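Local coordinates for protein D-glyceraldehyde dehydrogenase (NADP(+)) (PDB 5IZD) that oxidises D-glyceraldehyde to glycerate with NADP+ in the non-phosphorylated Entner-Doudoroff pathway, working as a homotetramer of the aldehyde dehydrogenase family, at residues 47-52 with 197-202; 157-162 with 167-172; 285-290 with 296-301; 390-393 with 397-400. All coordinates share one frame; numbering follows the deposited sequence.

Contact 1: 47-52 with 197-202; sequences DAAEDA and VLNFIT
Ala48, Ala49 and Ala52 meet Asn199 and Val197 where helix 39-77 lies against strand 198-200, with Ala49 CA and Val197 CA 5.5 Å apart. The small alanine methyls are consistent with that spacing. The amide of Asn199 faces two of them, one near each polar atom: Ala48 CB is 3.7 Å from Asn199 OD1, and Ala49 CB is 4.0 Å from Asn199 ND2. These are van der Waals contacts to methyl carbons; the polar atoms find their hydrogen bonds elsewhere. Asn199 OD1 accepts from Asp8 N, while Asn199 ND2 donates to Gly196 O and, weakly, to Val169 O. With CG beside the backbone N (chi1 -52°) and the amide turned to chi2 -93°, both ends of the group reach these partners, whose bonds should fix its rotation.

One turn further along the helix, Ala52 CB touches the start of the second segment, 4.0 Å from Val197 CG2 and 3.8 Å from Val197 N. Although the CB of Val197 points away from the helix, its chi1 of 174° puts CG2 beside the backbone N and hence within reach of the Ala52 methyl.

The contact is buried and places helix 39-77 beside strand 198-200 of the coenzyme-binding sheet. Strand 198-200 pairs in parallel with strand 168-172, Ala49 O accepts from Thr168 OG1 on that neighbour, and Phe200 packs on helix 178-190.

Contact 2: 157-162 with 167-172; sequences RKLAPA and NTVVLK. With NAP (NADP nicotinamide-adenine-dinucleotide phosphate), chain I.
Ala162 O receives two hydrogen bonds from Asn167, one from the backbone and one from the side chain. Asn167 N donates over 3.0 Å to Ala162 O, tilted 26° from the carbonyl plane; Asn167 ND2 donates over 3.2 Å to Ala162 O in that plane, on a lone pair and almost in its own amide plane. Thr165 OG1 also bonds to this oxygen, so a carbonyl near the helix end is well satisfied within the turn. CG of Asn167 stands beside its backbone N (chi1 -60°), which lets both donors converge on one acceptor. The rest of the amide is used too: OD1 accepts from Gly140 N, and ND2 also donates to Tyr467 O.

Apolar contacts continue the interface. Leu159 CD2 presses on Val169 CG1 at 3.5 Å, and Ala162 CB lies 3.9 Å from Val169 CG2, so the two branches of Val169 meet different helix residues.

At the far end of the strand, Lys172 NZ donates to O2B of NADP at 3.0 Å and to its phosphate oxygen O1X at 3.1 Å, gripping the 2'-phosphate that distinguishes NADP from NAD.

The segment axes run nearly antiparallel, at 166° and 9.0 Å. Helix 153-164 is the crossover of a beta-alpha-beta unit between parallel strands 130-145 and 168-172; strand 198-200 flanks the latter, its Leu198 touching both Leu159 and Val169.

Contact 3: 285-290 with 296-301; sequences ERLYVH and TFMSRF
Leu287 and Val289 project from strand 285-290 onto Phe297, Met298 and Phe301 of helix 296-301, an alpha/beta packing in which strand and helix follow each other in the chain. The segment axes approach to 9.9 Å at an angle of 132°. Alternate strand residues supply the contact, as expected of one face of a sheet. Val289 lies against the Phe297 ring: its CG2 sits over one face, 3.9 Å from Phe297 CD1, while its CG1 is 3.9 Å from Phe297 CB. The ring reaches the strand because CG of Phe297 is anti to the backbone N (chi1 -169°). Leu287 CD2 approaches the same ring obliquely, 4.0 Å from Phe297 CE1, and also touches Phe301, more loosely.

On the opposite strand face Arg286 and Tyr288 are joined by a hydrogen bond: Arg286 NH1 donates to Tyr288 OH, tilted 21° from the guanidinium plane, and the arginine also bonds to the carbonyls of Lys251, Leu401 and Ala402. On the helical side, Leu269 of helix 262-274 touches both phenylalanines. The bend of Met298 at chi2 brings its sulfur to the leucine, tip to tip, with Met298 SD 3.9 Å from Leu287 CD2.

Contact 4: 390-393 with 397-400; sequences RKIS and EMYD
Strand 386-392 ends at Ile392 and helix 395-403 starts after a short turn, with Ile392 CA and Met398 CA 6.5 Å apart, close enough for Glu397 to reach back to the strand. Its side chain leaves with CG anti to the backbone N (chi1 168°) and stays extended, delivering the carboxylate to the strand end. Ser393 N donates to Glu397 OE2 over 2.7 Å, nearly along the C-O axis and with an N-H...O angle of 165°. Arg390 NH1 makes a salt bridge to Glu397 OE1 at 3.2 Å. The acceptor lies at the guanidinium edge; the donor comes from above the carboxylate plane, and the two flat groups stand 87° apart. A water adds a third link: it donates to Glu397 OE1 over 2.7 Å and is hydrogen-bonded to Ser393 OG at 2.7 Å. Each carboxylate oxygen thus has a defined partner, which should restrain the group's rotation.

Beneath this polar layer Ile392 CD1 packs on Met398 CG at 3.7 Å, the two side chains crossing. Both also touch Trp257.

The contact is partly buried. Strand 386-392 runs parallel to strand 284-290, with Arg390 and Ile392 bonded through their backbones to Val289, while Leu401 of helix 395-403 lies against both side chains, and Tyr399 packs on helix 418-427, its OH hydrogen-bonded to Glu423.

Overall arrangement
The four contacts form two pairs on opposite sides of the chain's centre. Contacts 1 and 2 share the coenzyme-binding sheet, with Val197 O to Val169 N at 2.7 Å joining their neighbouring strands; contacts 3 and 4 share the seven-stranded sheet, where Leu287 O meets Arg390 N at 2.9 Å. Centres lie about 10 Å and 12 Å apart within the pairs, but at least about 40 Å between them. Contacts 1, 2 and 3 are buried, whereas contact 4 is partly exposed. Chemistry follows place: methyls against an amide in 1, a shared carbonyl and a coenzyme phosphate in 2, purely apolar packing in 3, and an ion pair with water in 4.

Contact 1: 47-52 with 197-202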
loop_
_atom_site.group_PDB
_atom_site.type_symbol
_atom_site.label_atom_id
_atom_site.label_comp_id
_atom_site.label_asym_id
_atom_site.label_seq_id
_atom_site.Cartn_x
_atom_site.Cartn_y
_atom_site.Cartn_z
ATOM N N ASP A 47 -13.482 -12.298 -30.477
ATOM C CA ASP A 47 -14.557 -13.252 -30.049
ATOM C C ASP A 47 -14.078 -14.479 -29.257
ATOM O O ASP A 47 -14.662 -14.794 -28.223
ATOM C CB ASP A 47 -15.448 -13.691 -31.217
ATOM C CG ASP A 47 -16.317 -12.544 -31.759
ATOM O OD1 ASP A 47 -16.371 -11.416 -31.214
ATOM O OD2 ASP A 47 -16.948 -12.730 -32.784
ATOM N N ALA A 48 -13.000 -15.109 -29.686
ATOM C CA ALA A 48 -12.377 -16.160 -28.860
ATOM C C ALA A 48 -11.905 -15.631 -27.455
ATOM O O ALA A 48 -12.148 -16.272 -26.444
ATOM C CB ALA A 48 -11.228 -16.810 -29.586
ATOM N N ALA A 49 -11.250 -14.476 -27.415
ATOM C CA ALA A 49 -10.888 -13.851 -26.160
ATOM C C ALA A 49 -12.111 -13.579 -25.281
ATOM O O ALA A 49 -12.075 -13.852 -24.073
ATOM C CB ALA A 49 -10.096 -12.570 -26.420
ATOM N N GLU A 50 -13.195 -13.062 -25.854
ATOM C CA GLU A 50 -14.427 -12.871 -25.056
ATOM C C GLU A 50 -14.970 -14.176 -24.473
ATOM O O GLU A 50 -15.322 -14.258 -23.291
ATOM C CB GLU A 50 -15.532 -12.221 -25.874
ATOM C CG GLU A 50 -16.786 -11.875 -25.075
ATOM C CD GLU A 50 -17.847 -11.190 -25.932
ATOM O OE1 GLU A 50 -18.118 -11.677 -27.022
ATOM O OE2 GLU A 50 -18.407 -10.139 -25.552
ATOM N N ASP A 51 -15.074 -15.188 -25.307
ATOM C CA ASP A 51 -15.620 -16.453 -24.863
ATOM C C ASP A 51 -14.707 -17.186 -23.860
ATOM O O ASP A 51 -15.199 -17.900 -23.031
ATOM C CB ASP A 51 -15.969 -17.351 -26.070
ATOM C CG ASP A 51 -17.038 -16.711 -27.025
ATOM O OD1 ASP A 51 -17.817 -15.799 -26.634
ATOM O OD2 ASP A 51 -17.094 -17.156 -28.195
ATOM N N ALA A 52 -13.401 -16.988 -23.889
ATOM C CA ALA A 52 -12.536 -17.608 -22.907
ATOM C C ALA A 52 -12.475 -16.823 -21.557
ATOM O O ALA A 52 -11.963 -17.350 -20.591
ATOM C CB ALA A 52 -11.141 -17.753 -23.500
ATOM N N VAL A 197 -7.611 -17.790 -24.785
ATOM C CA VAL A 197 -6.996 -16.899 -23.792
ATOM C C VAL A 197 -5.929 -16.028 -24.435
ATOM O O VAL A 197 -5.755 -14.886 -24.035
ATOM C CB VAL A 197 -6.435 -17.674 -22.592
ATOM C CG1 VAL A 197 -5.647 -16.753 -21.619
ATOM C CG2 VAL A 197 -7.581 -18.313 -21.857
ATOM N N LEU A 198 -5.219 -16.580 -25.405
ATOM C CA LEU A 198 -4.145 -15.901 -26.087
ATOM C C LEU A 198 -4.303 -16.086 -27.594
ATOM O O LEU A 198 -4.289 -17.204 -28.066
ATOM C CB LEU A 198 -2.790 -16.476 -25.663
ATOM C CG LEU A 198 -1.557 -15.828 -26.320
ATOM C CD1 LEU A 198 -1.528 -14.336 -26.077
ATOM C CD2 LEU A 198 -0.296 -16.452 -25.773
ATOM N N ASN A 199 -4.417 -14.985 -28.324
ATOM C CA ASN A 199 -4.552 -15.007 -29.787
ATOM C C ASN A 199 -3.472 -14.123 -30.410
ATOM O O ASN A 199 -3.127 -13.076 -29.858
ATOM C CB ASN A 199 -5.940 -14.548 -30.222
ATOM C CG ASN A 199 -7.047 -15.311 -29.518
ATOM O OD1 ASN A 199 -7.538 -16.339 -30.035
ATOM N ND2 ASN A 199 -7.412 -14.873 -28.341
ATOM N N PHE A 200 -3.022 -14.528 -31.611
ATOM C CA PHE A 200 -1.874 -13.960 -32.297
ATOM C C PHE A 200 -2.305 -13.604 -33.700
ATOM O O PHE A 200 -2.706 -14.490 -34.490
ATOM C CB PHE A 200 -0.742 -14.987 -32.351
ATOM C CG PHE A 200 0.526 -14.493 -33.012
ATOM C CD1 PHE A 200 1.297 -13.500 -32.433
ATOM C CD2 PHE A 200 0.936 -15.010 -34.226
ATOM C CE1 PHE A 200 2.485 -13.081 -33.029
ATOM C CE2 PHE A 200 2.129 -14.572 -34.843
ATOM C CZ PHE A 200 2.898 -13.588 -34.228
ATOM N N ILE A 201 -2.229 -12.314 -33.991
ATOM C CA ILE A 201 -2.687 -11.742 -35.245
ATOM C C ILE A 201 -1.552 -10.883 -35.811
ATOM O O ILE A 201 -1.074 -9.926 -35.144
ATOM C CB ILE A 201 -3.907 -10.841 -35.003
ATOM C CG1 ILE A 201 -5.148 -11.674 -34.739
ATOM C CG2 ILE A 201 -4.165 -9.932 -36.204
ATOM C CD1 ILE A 201 -5.676 -12.400 -35.957
ATOM N N THR A 202 -1.138 -11.185 -37.034
ATOM C CA THR A 202 -0.148 -10.400 -37.735
ATOM C C THR A 202 -0.878 -9.728 -38.909
ATOM O O THR A 202 -1.907 -10.214 -39.392
ATOM C CB THR A 202 1.044 -11.262 -38.303
ATOM O OG1 THR A 202 0.567 -12.312 -39.157
ATOM C CG2 THR A 202 1.909 -11.855 -37.141
#

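Contact 2: 157-162 with 167-172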
loop_
_atom_site.group_PDB
_atom_site.type_symbol
_atom_site.label_atom_id
_atom_site.label_comp_id
_atom_site.label_asym_id
_atom_site.label_seq_id
_atom_site.Cartn_x
_atom_site.Cartn_y
_atom_site.Cartn_z
ATOM N N ARG A 157 6.775 -8.327 -21.726
ATOM C CA ARG A 157 6.349 -7.213 -20.862
ATOM C C ARG A 157 4.834 -7.018 -20.794
ATOM O O ARG A 157 4.341 -6.655 -19.764
ATOM C CB ARG A 157 6.983 -5.911 -21.330
ATOM C CG ARG A 157 6.364 -4.663 -20.703
ATOM C CD ARG A 157 7.120 -3.441 -21.151
ATOM N NE ARG A 157 8.409 -3.390 -20.518
ATOM C CZ ARG A 157 9.377 -2.546 -20.870
ATOM N NH1 ARG A 157 9.207 -1.669 -21.862
ATOM N NH2 ARG A 157 10.527 -2.590 -20.209
ATOM N N LYS A 158 4.143 -7.225 -21.898
ATOM C CA LYS A 158 2.716 -7.079 -22.035
ATOM C C LYS A 158 1.906 -8.353 -21.734
ATOM O O LYS A 158 0.895 -8.276 -21.015
ATOM C CB LYS A 158 2.423 -6.562 -23.449
ATOM C CG LYS A 158 3.045 -5.179 -23.610
ATOM C CD LYS A 158 2.676 -4.496 -24.893
ATOM C CE LYS A 158 3.562 -3.296 -25.154
ATOM N NZ LYS A 158 3.301 -2.219 -24.179
ATOM N N LEU A 159 2.344 -9.515 -22.225
ATOM C CA LEU A 159 1.590 -10.768 -22.013
ATOM C C LEU A 159 1.649 -11.245 -20.566
ATOM O O LEU A 159 0.638 -11.637 -20.027
ATOM C CB LEU A 159 2.053 -11.942 -22.908
ATOM C CG LEU A 159 1.951 -11.873 -24.425
ATOM C CD1 LEU A 159 2.490 -13.152 -24.990
ATOM C CD2 LEU A 159 0.557 -11.683 -24.930
ATOM N N ALA A 160 2.813 -11.231 -19.937
ATOM C CA ALA A 160 2.882 -11.767 -18.552
ATOM C C ALA A 160 1.930 -11.088 -17.575
ATOM O O ALA A 160 1.126 -11.792 -16.945
ATOM C CB ALA A 160 4.293 -11.823 -18.009
ATOM N N PRO A 161 1.950 -9.734 -17.502
ATOM C CA PRO A 161 1.056 -9.139 -16.497
ATOM C C PRO A 161 -0.408 -9.205 -16.910
ATOM O O PRO A 161 -1.286 -9.293 -16.043
ATOM C CB PRO A 161 1.495 -7.669 -16.428
ATOM C CG PRO A 161 2.243 -7.415 -17.708
ATOM C CD PRO A 161 2.867 -8.723 -18.063
ATOM N N ALA A 162 -0.682 -9.073 -18.194
ATOM C CA ALA A 162 -2.064 -9.165 -18.674
ATOM C C ALA A 162 -2.693 -10.505 -18.322
ATOM O O ALA A 162 -3.805 -10.569 -17.721
ATOM C CB ALA A 162 -2.162 -8.876 -20.178
ATOM N N ASN A 167 -6.756 -11.331 -17.625
ATOM C CA ASN A 167 -7.264 -10.817 -18.864
ATOM C C ASN A 167 -6.967 -11.824 -19.950
ATOM O O ASN A 167 -5.997 -12.568 -19.835
ATOM C CB ASN A 167 -6.625 -9.503 -19.264
ATOM C CG ASN A 167 -6.849 -8.397 -18.235
ATOM O OD1 ASN A 167 -7.885 -7.701 -18.251
ATOM N ND2 ASN A 167 -5.854 -8.202 -17.341
ATOM N N THR A 168 -7.782 -11.813 -20.999
ATOM C CA THR A 168 -7.504 -12.607 -22.201
ATOM C C THR A 168 -6.875 -11.650 -23.175
ATOM O O THR A 168 -7.021 -10.409 -23.011
ATOM C CB THR A 168 -8.758 -13.217 -22.811
ATOM O OG1 THR A 168 -9.692 -12.179 -23.050
ATOM C CG2 THR A 168 -9.362 -14.208 -21.848
ATOM N N VAL A 169 -6.147 -12.185 -24.153
ATOM C CA VAL A 169 -5.223 -11.365 -24.923
ATOM C C VAL A 169 -5.274 -11.670 -26.435
ATOM O O VAL A 169 -5.280 -12.844 -26.847
ATOM C CB VAL A 169 -3.753 -11.547 -24.465
ATOM C CG1 VAL A 169 -2.796 -10.753 -25.358
ATOM C CG2 VAL A 169 -3.557 -11.221 -23.009
ATOM N N VAL A 170 -5.327 -10.589 -27.210
ATOM C CA VAL A 170 -5.034 -10.554 -28.665
ATOM C C VAL A 170 -3.757 -9.716 -28.929
ATOM O O VAL A 170 -3.743 -8.466 -28.706
ATOM C CB VAL A 170 -6.197 -9.955 -29.474
ATOM C CG1 VAL A 170 -5.894 -9.968 -30.969
ATOM C CG2 VAL A 170 -7.513 -10.675 -29.176
ATOM N N LEU A 171 -2.693 -10.410 -29.356
ATOM C CA LEU A 171 -1.397 -9.824 -29.670
ATOM C C LEU A 171 -1.209 -9.577 -31.198
ATOM O O LEU A 171 -1.407 -10.510 -32.008
ATOM C CB LEU A 171 -0.261 -10.717 -29.118
ATOM C CG LEU A 171 1.189 -10.383 -29.506
ATOM C CD1 LEU A 171 1.701 -9.109 -28.824
ATOM C CD2 LEU A 171 2.101 -11.507 -29.115
ATOM N N LYS A 172 -0.762 -8.392 -31.574
ATOM C CA LYS A 172 -0.396 -8.049 -32.936
ATOM C C LYS A 172 0.979 -7.389 -32.873
ATOM O O LYS A 172 1.102 -6.291 -32.381
ATOM C CB LYS A 172 -1.404 -7.176 -33.635
ATOM C CG LYS A 172 -1.031 -6.790 -35.053
ATOM C CD LYS A 172 -0.608 -5.344 -35.150
ATOM C CE LYS A 172 -0.064 -4.921 -36.498
ATOM N NZ LYS A 172 1.333 -5.323 -36.663
HETATM P PA NAP I . 4.783 2.067 -34.700
HETATM O O1A NAP I . 4.186 2.433 -36.024
HETATM O O2A NAP I . 4.446 2.930 -33.503
HETATM O O5B NAP I . 4.404 0.508 -34.388
HETATM C C5B NAP I . 4.099 -0.022 -33.078
HETATM C C4B NAP I . 2.971 -1.067 -33.169
HETATM O O4B NAP I . 1.728 -0.419 -33.499
HETATM C C3B NAP I . 3.196 -2.097 -34.294
HETATM O O3B NAP I . 2.628 -3.373 -33.896
HETATM C C2B NAP I . 2.425 -1.510 -35.444
HETATM O O2B NAP I . 2.136 -2.441 -36.483
HETATM C C1B NAP I . 1.203 -0.995 -34.733
HETATM N N9A NAP I . 0.411 0.003 -35.469
HETATM C C8A NAP I . 0.795 0.807 -36.497
HETATM N N7A NAP I . -0.188 1.568 -36.926
HETATM C C5A NAP I . -1.260 1.245 -36.087
HETATM C C6A NAP I . -2.575 1.708 -36.018
HETATM N N6A NAP I . -3.058 2.657 -36.829
HETATM N N1A NAP I . -3.389 1.185 -35.079
HETATM C C2A NAP I . -2.919 0.215 -34.274
HETATM N N3A NAP I . -1.680 -0.298 -34.283
HETATM C C4A NAP I . -0.897 0.283 -35.220
HETATM O O3 NAP I . 6.359 2.034 -34.887
HETATM P PN NAP I . 7.267 2.315 -36.187
HETATM O O1N NAP I . 6.998 1.263 -37.248
HETATM O O2N NAP I . 8.719 2.377 -35.781
HETATM O O5D NAP I . 6.796 3.700 -36.698
HETATM P P2B NAP I . 2.988 -2.337 -37.902
HETATM O O1X NAP I . 2.387 -3.406 -38.828
HETATM O O2X NAP I . 4.380 -2.654 -37.622
HETATM O O3X NAP I . 2.808 -0.984 -38.501
#

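Contact 3: 285-290 with 296-301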
loop_
_atom_site.group_PDB
_atom_site.type_symbol
_atom_site.label_atom_id
_atom_site.label_comp_id
_atom_site.label_asym_id
_atom_site.label_seq_id
_atom_site.Cartn_x
_atom_site.Cartn_y
_atom_site.Cartn_z
ATOM N N GLU A 285 19.734 10.929 -26.480
ATOM C CA GLU A 285 19.321 11.662 -27.667
ATOM C C GLU A 285 19.843 13.097 -27.680
ATOM O O GLU A 285 19.763 13.732 -28.712
ATOM C CB GLU A 285 17.783 11.642 -27.792
ATOM C CG GLU A 285 17.160 10.312 -28.262
ATOM C CD GLU A 285 16.782 10.258 -29.752
ATOM O OE1 GLU A 285 16.722 11.351 -30.406
ATOM O OE2 GLU A 285 16.534 9.106 -30.278
ATOM N N ARG A 286 20.358 13.622 -26.575
ATOM C CA ARG A 286 20.923 14.991 -26.540
ATOM C C ARG A 286 22.028 14.985 -25.519
ATOM O O ARG A 286 21.787 14.549 -24.415
ATOM C CB ARG A 286 19.925 16.000 -25.994
ATOM C CG ARG A 286 18.587 15.985 -26.623
ATOM C CD ARG A 286 17.729 16.996 -25.966
ATOM N NE ARG A 286 16.780 16.457 -24.990
ATOM C CZ ARG A 286 16.170 17.160 -24.062
ATOM N NH1 ARG A 286 16.499 18.445 -23.865
ATOM N NH2 ARG A 286 15.289 16.561 -23.305
ATOM N N LEU A 287 23.194 15.510 -25.849
ATOM C CA LEU A 287 24.348 15.461 -24.964
ATOM C C LEU A 287 24.661 16.877 -24.452
ATOM O O LEU A 287 24.838 17.790 -25.225
ATOM C CB LEU A 287 25.517 14.820 -25.715
ATOM C CG LEU A 287 26.859 14.675 -25.026
ATOM C CD1 LEU A 287 26.715 13.985 -23.691
ATOM C CD2 LEU A 287 27.819 13.895 -25.896
ATOM N N TYR A 288 24.646 17.029 -23.123
ATOM C CA TYR A 288 24.943 18.275 -22.413
ATOM C C TYR A 288 26.144 18.020 -21.513
ATOM O O TYR A 288 26.023 17.256 -20.538
ATOM C CB TYR A 288 23.756 18.716 -21.532
ATOM C CG TYR A 288 22.525 19.012 -22.335
ATOM C CD1 TYR A 288 22.405 20.171 -23.045
ATOM C CD2 TYR A 288 21.506 18.116 -22.403
ATOM C CE1 TYR A 288 21.270 20.464 -23.761
ATOM C CE2 TYR A 288 20.374 18.389 -23.106
ATOM C CZ TYR A 288 20.253 19.558 -23.785
ATOM O OH TYR A 288 19.139 19.743 -24.583
ATOM N N VAL A 289 27.279 18.667 -21.821
ATOM C CA VAL A 289 28.489 18.480 -21.054
ATOM C C VAL A 289 28.989 19.823 -20.498
ATOM O O VAL A 289 28.981 20.876 -21.153
ATOM C CB VAL A 289 29.578 17.791 -21.878
ATOM C CG1 VAL A 289 30.772 17.432 -21.029
ATOM C CG2 VAL A 289 29.033 16.520 -22.550
ATOM N N HIS A 290 29.444 19.788 -19.276
ATOM C CA HIS A 290 29.902 21.022 -18.674
ATOM C C HIS A 290 31.077 21.593 -19.461
ATOM O O HIS A 290 31.978 20.851 -19.878
ATOM C CB HIS A 290 30.213 20.778 -17.199
ATOM C CG HIS A 290 30.435 22.024 -16.418
ATOM N ND1 HIS A 290 31.525 22.831 -16.628
ATOM C CD2 HIS A 290 29.732 22.592 -15.413
ATOM C CE1 HIS A 290 31.491 23.856 -15.780
ATOM N NE2 HIS A 290 30.412 23.735 -15.031
ATOM N N THR A 296 37.710 17.665 -23.730
ATOM C CA THR A 296 38.201 16.300 -23.442
ATOM C C THR A 296 37.126 15.252 -23.624
ATOM O O THR A 296 37.396 14.210 -24.287
ATOM C CB THR A 296 38.763 16.126 -22.036
ATOM O OG1 THR A 296 39.889 16.955 -21.930
ATOM C CG2 THR A 296 39.278 14.708 -21.810
ATOM N N PHE A 297 35.931 15.524 -23.084
ATOM C CA PHE A 297 34.825 14.579 -23.210
ATOM C C PHE A 297 34.526 14.234 -24.694
ATOM O O PHE A 297 34.516 13.055 -25.077
ATOM C CB PHE A 297 33.554 15.061 -22.496
ATOM C CG PHE A 297 32.492 13.997 -22.381
ATOM C CD1 PHE A 297 31.620 13.739 -23.425
ATOM C CD2 PHE A 297 32.385 13.234 -21.241
ATOM C CE1 PHE A 297 30.651 12.756 -23.317
ATOM C CE2 PHE A 297 31.434 12.241 -21.130
ATOM C CZ PHE A 297 30.553 12.012 -22.153
ATOM N N MET A 298 34.291 15.252 -25.510
ATOM C CA MET A 298 33.937 15.023 -26.921
ATOM C C MET A 298 35.016 14.306 -27.730
ATOM O O MET A 298 34.688 13.479 -28.570
ATOM C CB MET A 298 33.617 16.330 -27.634
ATOM C CG MET A 298 32.371 17.028 -27.118
ATOM S SD MET A 298 30.940 15.974 -26.953
ATOM C CE MET A 298 30.621 15.551 -28.692
ATOM N N SER A 299 36.275 14.624 -27.439
ATOM C CA SER A 299 37.442 13.986 -28.065
ATOM C C SER A 299 37.479 12.487 -27.707
ATOM O O SER A 299 37.573 11.630 -28.576
ATOM C CB SER A 299 38.693 14.730 -27.556
ATOM O OG SER A 299 39.889 14.072 -27.888
ATOM N N ARG A 300 37.337 12.170 -26.414
ATOM C CA ARG A 300 37.353 10.786 -25.946
ATOM C C ARG A 300 36.157 10.039 -26.560
ATOM O O ARG A 300 36.302 8.897 -27.011
ATOM C CB ARG A 300 37.353 10.711 -24.396
ATOM C CG ARG A 300 38.655 11.221 -23.794
ATOM C CD ARG A 300 38.835 10.907 -22.312
ATOM N NE ARG A 300 38.836 9.450 -22.155
ATOM C CZ ARG A 300 38.625 8.794 -21.016
ATOM N NH1 ARG A 300 38.415 9.435 -19.877
ATOM N NH2 ARG A 300 38.672 7.459 -21.037
ATOM N N PHE A 301 35.000 10.705 -26.640
ATOM C CA PHE A 301 33.773 10.080 -27.136
ATOM C C PHE A 301 33.863 9.776 -28.628
ATOM O O PHE A 301 33.429 8.707 -29.080
ATOM C CB PHE A 301 32.554 10.979 -26.886
ATOM C CG PHE A 301 31.258 10.433 -27.429
ATOM C CD1 PHE A 301 30.858 9.128 -27.145
ATOM C CD2 PHE A 301 30.388 11.259 -28.164
ATOM C CE1 PHE A 301 29.644 8.639 -27.626
ATOM C CE2 PHE A 301 29.172 10.767 -28.634
ATOM C CZ PHE A 301 28.811 9.453 -28.382
#

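Contact 4: 390-393 with 397-400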
loop_
_atom_site.group_PDB
_atom_site.type_symbol
_atom_site.label_atom_id
_atom_site.label_comp_id
_atom_site.label_asym_id
_atom_site.label_seq_id
_atom_site.Cartn_x
_atom_site.Cartn_y
_atom_site.Cartn_z
ATOM N N ARG A 390 26.111 19.885 -26.683
ATOM C CA ARG A 390 26.123 21.306 -26.366
ATOM C C ARG A 390 26.710 21.535 -24.978
ATOM O O ARG A 390 26.601 20.683 -24.097
ATOM C CB ARG A 390 24.709 21.884 -26.442
ATOM C CG ARG A 390 24.642 23.390 -26.241
ATOM C CD ARG A 390 23.271 23.822 -25.747
ATOM N NE ARG A 390 23.158 25.273 -25.644
ATOM C CZ ARG A 390 23.327 25.957 -24.517
ATOM N NH1 ARG A 390 23.615 25.322 -23.390
ATOM N NH2 ARG A 390 23.205 27.278 -24.516
ATOM N N LYS A 391 27.335 22.692 -24.794
ATOM C CA LYS A 391 27.959 23.056 -23.503
ATOM C C LYS A 391 26.901 23.465 -22.519
ATOM O O LYS A 391 25.855 23.972 -22.921
ATOM C CB LYS A 391 28.923 24.226 -23.629
ATOM C CG LYS A 391 30.227 23.876 -24.315
ATOM C CD LYS A 391 31.082 25.092 -24.668
ATOM C CE LYS A 391 32.160 24.653 -25.630
ATOM N NZ LYS A 391 33.081 25.802 -25.815
ATOM N N ILE A 392 27.172 23.225 -21.241
ATOM C CA ILE A 392 26.444 23.867 -20.179
ATOM C C ILE A 392 27.421 24.455 -19.106
ATOM O O ILE A 392 28.614 24.090 -19.052
ATOM C CB ILE A 392 25.440 22.919 -19.501
ATOM C CG1 ILE A 392 26.183 21.701 -18.924
ATOM C CG2 ILE A 392 24.291 22.552 -20.449
ATOM C CD1 ILE A 392 25.346 20.771 -18.084
ATOM N N SER A 393 26.889 25.363 -18.263
ATOM C CA SER A 393 27.676 26.070 -17.220
ATOM C C SER A 393 26.941 26.401 -15.879
ATOM O O SER A 393 27.563 26.917 -14.957
ATOM C CB SER A 393 28.235 27.370 -17.796
ATOM O OG SER A 393 27.186 28.245 -18.151
ATOM N N GLU A 397 20.396 26.100 -15.601
ATOM C CA GLU A 397 20.433 26.053 -17.071
ATOM C C GLU A 397 20.258 24.581 -17.534
ATOM O O GLU A 397 19.412 24.313 -18.380
ATOM C CB GLU A 397 21.725 26.708 -17.606
ATOM C CG GLU A 397 21.965 26.450 -19.091
ATOM C CD GLU A 397 23.415 26.592 -19.554
ATOM O OE1 GLU A 397 23.583 27.008 -20.726
ATOM O OE2 GLU A 397 24.361 26.249 -18.790
ATOM N N MET A 398 21.015 23.669 -16.915
ATOM C CA MET A 398 20.965 22.228 -17.158
ATOM C C MET A 398 19.530 21.690 -17.017
ATOM O O MET A 398 19.017 21.071 -17.985
ATOM C CB MET A 398 21.918 21.483 -16.230
ATOM C CG MET A 398 22.061 19.994 -16.530
ATOM S SD MET A 398 23.175 19.117 -15.420
ATOM C CE MET A 398 22.096 18.777 -14.033
ATOM N N TYR A 399 18.858 22.021 -15.910
ATOM C CA TYR A 399 17.483 21.596 -15.710
ATOM C C TYR A 399 16.563 22.115 -16.789
ATOM O O TYR A 399 15.706 21.367 -17.299
ATOM C CB TYR A 399 16.883 22.078 -14.363
ATOM C CG TYR A 399 17.536 21.579 -13.088
ATOM C CD1 TYR A 399 18.202 20.378 -13.052
ATOM C CD2 TYR A 399 17.481 22.355 -11.896
ATOM C CE1 TYR A 399 18.792 19.927 -11.909
ATOM C CE2 TYR A 399 18.069 21.897 -10.723
ATOM C CZ TYR A 399 18.714 20.652 -10.741
ATOM O OH TYR A 399 19.340 20.127 -9.643
ATOM N N ASP A 400 16.711 23.399 -17.109
ATOM C CA ASP A 400 15.810 24.050 -18.090
ATOM C C ASP A 400 15.975 23.487 -19.518
ATOM O O ASP A 400 14.999 23.325 -20.228
ATOM C CB ASP A 400 16.026 25.576 -18.148
ATOM C CG ASP A 400 15.490 26.296 -16.922
ATOM O OD1 ASP A 400 14.687 25.718 -16.160
ATOM O OD2 ASP A 400 15.869 27.462 -16.736
HETATM O O HOH W 1 26.142 27.886 -20.596
#